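Local coordinates for protein tRNA (guanine(26)-N(2))-dimethyltransferase (Pyrococcus horikoshii, PDB 2DUL) that probably dimethylates the N2 atom of guanine 26 in a number of tRNAs, using S-adenosyl-L-methionine as the methyl donor, at residues A205-D216 / D241-Y249. Residues are numbered along the deposited sequence; the frame is centred on the assembly and turned at random.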
# COMPACT_ATOMS: atom_id res chain seq x y z
N ALA A 205 8.84 4.21 -7.43
CA ALA A 205 9.15 5.39 -8.22
C ALA A 205 10.48 5.23 -8.96
O ALA A 205 10.60 5.58 -10.14
CB ALA A 205 9.21 6.63 -7.33
N ARG A 206 11.49 4.71 -8.27
CA ARG A 206 12.80 4.52 -8.88
C ARG A 206 12.78 3.48 -9.99
O ARG A 206 13.36 3.71 -11.05
CB ARG A 206 13.85 4.17 -7.81
CG ARG A 206 14.27 5.38 -6.97
CD ARG A 206 15.33 5.01 -5.94
NE ARG A 206 14.76 4.20 -4.87
CZ ARG A 206 15.46 3.36 -4.11
NH1 ARG A 206 16.77 3.23 -4.30
NH2 ARG A 206 14.85 2.66 -3.17
N TYR A 207 12.12 2.34 -9.78
CA TYR A 207 12.05 1.31 -10.82
C TYR A 207 11.24 1.77 -12.03
O TYR A 207 11.51 1.35 -13.17
CB TYR A 207 11.42 0.02 -10.29
CG TYR A 207 12.40 -0.98 -9.70
CD1 TYR A 207 13.13 -0.67 -8.56
CD2 TYR A 207 12.60 -2.22 -10.30
CE1 TYR A 207 14.05 -1.58 -8.02
CE2 TYR A 207 13.51 -3.14 -9.78
CZ TYR A 207 14.23 -2.81 -8.64
OH TYR A 207 15.14 -3.69 -8.12
N ALA A 208 10.26 2.63 -11.80
CA ALA A 208 9.39 3.11 -12.87
C ALA A 208 10.04 4.10 -13.83
O ALA A 208 9.71 4.14 -15.02
CB ALA A 208 8.12 3.73 -12.28
N ALA A 209 10.96 4.91 -13.30
CA ALA A 209 11.62 5.94 -14.09
C ALA A 209 12.24 5.50 -15.42
O ALA A 209 12.13 6.22 -16.41
CB ALA A 209 12.68 6.67 -13.23
N LYS A 210 12.87 4.33 -15.45
CA LYS A 210 13.50 3.89 -16.69
C LYS A 210 12.53 3.67 -17.86
O LYS A 210 12.95 3.63 -19.01
CB LYS A 210 14.34 2.63 -16.46
CG LYS A 210 13.58 1.38 -16.07
CD LYS A 210 14.56 0.23 -15.87
CE LYS A 210 13.88 -1.03 -15.34
NZ LYS A 210 13.32 -0.79 -13.98
N TYR A 211 11.24 3.53 -17.56
CA TYR A 211 10.24 3.34 -18.61
C TYR A 211 9.65 4.69 -18.99
O TYR A 211 8.63 4.77 -19.68
CB TYR A 211 9.13 2.42 -18.10
CG TYR A 211 9.65 1.06 -17.70
CD1 TYR A 211 10.23 0.22 -18.65
CD2 TYR A 211 9.59 0.63 -16.38
CE1 TYR A 211 10.75 -1.04 -18.29
CE2 TYR A 211 10.11 -0.63 -16.01
CZ TYR A 211 10.69 -1.45 -16.97
OH TYR A 211 11.21 -2.68 -16.62
N ASP A 212 10.31 5.76 -18.54
CA ASP A 212 9.85 7.12 -18.76
C ASP A 212 8.44 7.27 -18.18
O ASP A 212 7.53 7.81 -18.81
CB ASP A 212 9.87 7.48 -20.25
CG ASP A 212 11.29 7.61 -20.80
OD1 ASP A 212 12.22 7.83 -19.99
OD2 ASP A 212 11.48 7.51 -22.03
N LEU A 213 8.29 6.76 -16.96
CA LEU A 213 7.03 6.82 -16.23
C LEU A 213 7.27 7.46 -14.88
O LEU A 213 8.32 7.26 -14.28
CB LEU A 213 6.47 5.42 -15.99
CG LEU A 213 6.04 4.56 -17.18
CD1 LEU A 213 5.69 3.16 -16.68
CD2 LEU A 213 4.84 5.22 -17.89
N GLY A 214 6.30 8.24 -14.42
CA GLY A 214 6.41 8.85 -13.11
C GLY A 214 5.27 8.25 -12.30
O GLY A 214 4.57 7.37 -12.80
N ILE A 215 5.08 8.70 -11.07
CA ILE A 215 3.98 8.20 -10.27
C ILE A 215 3.36 9.29 -9.41
O ILE A 215 4.00 10.29 -9.08
CB ILE A 215 4.39 7.05 -9.29
CG1 ILE A 215 5.39 7.58 -8.25
CG2 ILE A 215 4.97 5.87 -10.06
CD1 ILE A 215 5.56 6.68 -7.03
N ASP A 216 2.09 9.07 -9.07
CA ASP A 216 1.35 9.93 -8.17
C ASP A 216 0.83 8.93 -7.15
O ASP A 216 0.30 7.88 -7.53
CB ASP A 216 0.15 10.59 -8.86
CG ASP A 216 0.50 11.91 -9.52
OD1 ASP A 216 1.52 12.52 -9.13
OD2 ASP A 216 -0.24 12.33 -10.43
N ASP A 241 11.06 12.49 -14.47
CA ASP A 241 12.01 13.41 -13.85
C ASP A 241 11.43 14.08 -12.60
O ASP A 241 12.08 14.16 -11.56
CB ASP A 241 12.45 14.50 -14.84
CG ASP A 241 13.23 13.96 -16.02
OD1 ASP A 241 13.89 12.91 -15.88
OD2 ASP A 241 13.19 14.59 -17.10
N GLU A 242 10.19 14.56 -12.72
CA GLU A 242 9.53 15.24 -11.60
C GLU A 242 9.30 14.29 -10.43
O GLU A 242 9.30 14.69 -9.27
CB GLU A 242 8.20 15.83 -12.06
CG GLU A 242 8.35 16.84 -13.19
CD GLU A 242 7.01 17.31 -13.75
OE1 GLU A 242 6.19 16.45 -14.14
OE2 GLU A 242 6.79 18.54 -13.79
N THR A 243 9.08 13.02 -10.75
CA THR A 243 8.85 12.01 -9.72
C THR A 243 10.15 11.78 -8.95
O THR A 243 10.15 11.76 -7.72
CB THR A 243 8.36 10.69 -10.35
OG1 THR A 243 7.11 10.92 -11.01
CG2 THR A 243 8.15 9.61 -9.28
N LEU A 244 11.25 11.61 -9.67
CA LEU A 244 12.54 11.40 -9.00
C LEU A 244 12.90 12.62 -8.14
O LEU A 244 13.61 12.49 -7.15
CB LEU A 244 13.65 11.12 -10.02
CG LEU A 244 13.55 9.80 -10.81
CD1 LEU A 244 14.77 9.66 -11.72
CD2 LEU A 244 13.48 8.62 -9.84
N GLU A 245 12.39 13.79 -8.51
CA GLU A 245 12.67 15.00 -7.74
C GLU A 245 11.93 15.00 -6.40
O GLU A 245 12.20 15.84 -5.55
CB GLU A 245 12.28 16.25 -8.53
CG GLU A 245 13.30 16.67 -9.56
CD GLU A 245 12.85 17.86 -10.40
OE1 GLU A 245 13.65 18.34 -11.23
OE2 GLU A 245 11.70 18.31 -10.22
N LYS A 246 10.99 14.07 -6.22
CA LYS A 246 10.25 14.01 -4.97
C LYS A 246 10.89 13.04 -3.98
O LYS A 246 10.40 12.85 -2.86
CB LYS A 246 8.79 13.62 -5.23
CG LYS A 246 8.05 14.68 -6.04
CD LYS A 246 6.56 14.37 -6.13
CE LYS A 246 5.83 15.44 -6.93
NZ LYS A 246 4.36 15.18 -6.98
N LEU A 247 11.99 12.42 -4.40
CA LEU A 247 12.73 11.49 -3.55
C LEU A 247 13.63 12.32 -2.64
O LEU A 247 13.97 13.46 -2.95
CB LEU A 247 13.60 10.55 -4.38
CG LEU A 247 12.91 9.48 -5.24
CD1 LEU A 247 13.96 8.75 -6.08
CD2 LEU A 247 12.17 8.49 -4.33
N GLY A 248 14.03 11.74 -1.51
CA GLY A 248 14.89 12.46 -0.60
C GLY A 248 15.40 11.56 0.50
O GLY A 248 15.27 10.33 0.42
N TYR A 249 15.98 12.16 1.53
CA TYR A 249 16.54 11.41 2.65
C TYR A 249 16.13 12.01 3.98
O TYR A 249 15.72 13.17 4.05
CB TYR A 249 18.07 11.38 2.54
CG TYR A 249 18.54 10.70 1.28
CD1 TYR A 249 18.51 11.36 0.05
CD2 TYR A 249 18.92 9.36 1.30
CE1 TYR A 249 18.82 10.70 -1.13
CE2 TYR A 249 19.24 8.68 0.13
CZ TYR A 249 19.18 9.36 -1.09
OH TYR A 249 19.46 8.68 -2.24
O HOH W 1 4.81 12.98 -8.92
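At the 213-223 edge of the nine-stranded mixed sheet in this class I-like methyltransferase, the edge strand and the end of the helix leading into it pack against helix 237-244, where Thr-243 meets Gly-214 and Ile-215. Strand 213-223 pairs antiparallel with strand 226-235 on one side; on the other, Ile-215 N donates to Thr-243 OG1 over 3.0 Å at an N-H...O angle of 149°, so a helix side chain takes up an edge-strand amide. Thr-243 OG1 stands beside its own backbone N (chi1 -62°) and also bonds to Lys-239 O, one turn back in the helix. Thr-243 OG1 lies 3.0 Å from Gly-214 CA, a close approach at a residue with no side chain. The methyl of Thr-243, CG2, faces apolar neighbours, 3.6 Å from Ile-215 CG1 and 3.7 Å from Ala-205 CB.

Further along, Leu-244 spreads its two methyls over Ala-209, with Leu-244 CD1 3.9 Å from Ala-209 CB. Leu-247, which closes the type I turn begun at Leu-244, starts strand 247-252 of the small three-stranded sheet, and its CD1 meets Arg-206 CG at 3.5 Å, the two side chains crossing at about a right angle. The guanidinium of Arg-206 hydrogen-bonds to the carbonyls of Tyr-182 and Leu-183, while its CG and CD lie against Leu-247. Asp-216 forms a salt bridge with Lys-234. Lys-246 instead reaches the edge strand through a water that accepts from its NZ and donates to Ile-215 O at 2.8 Å.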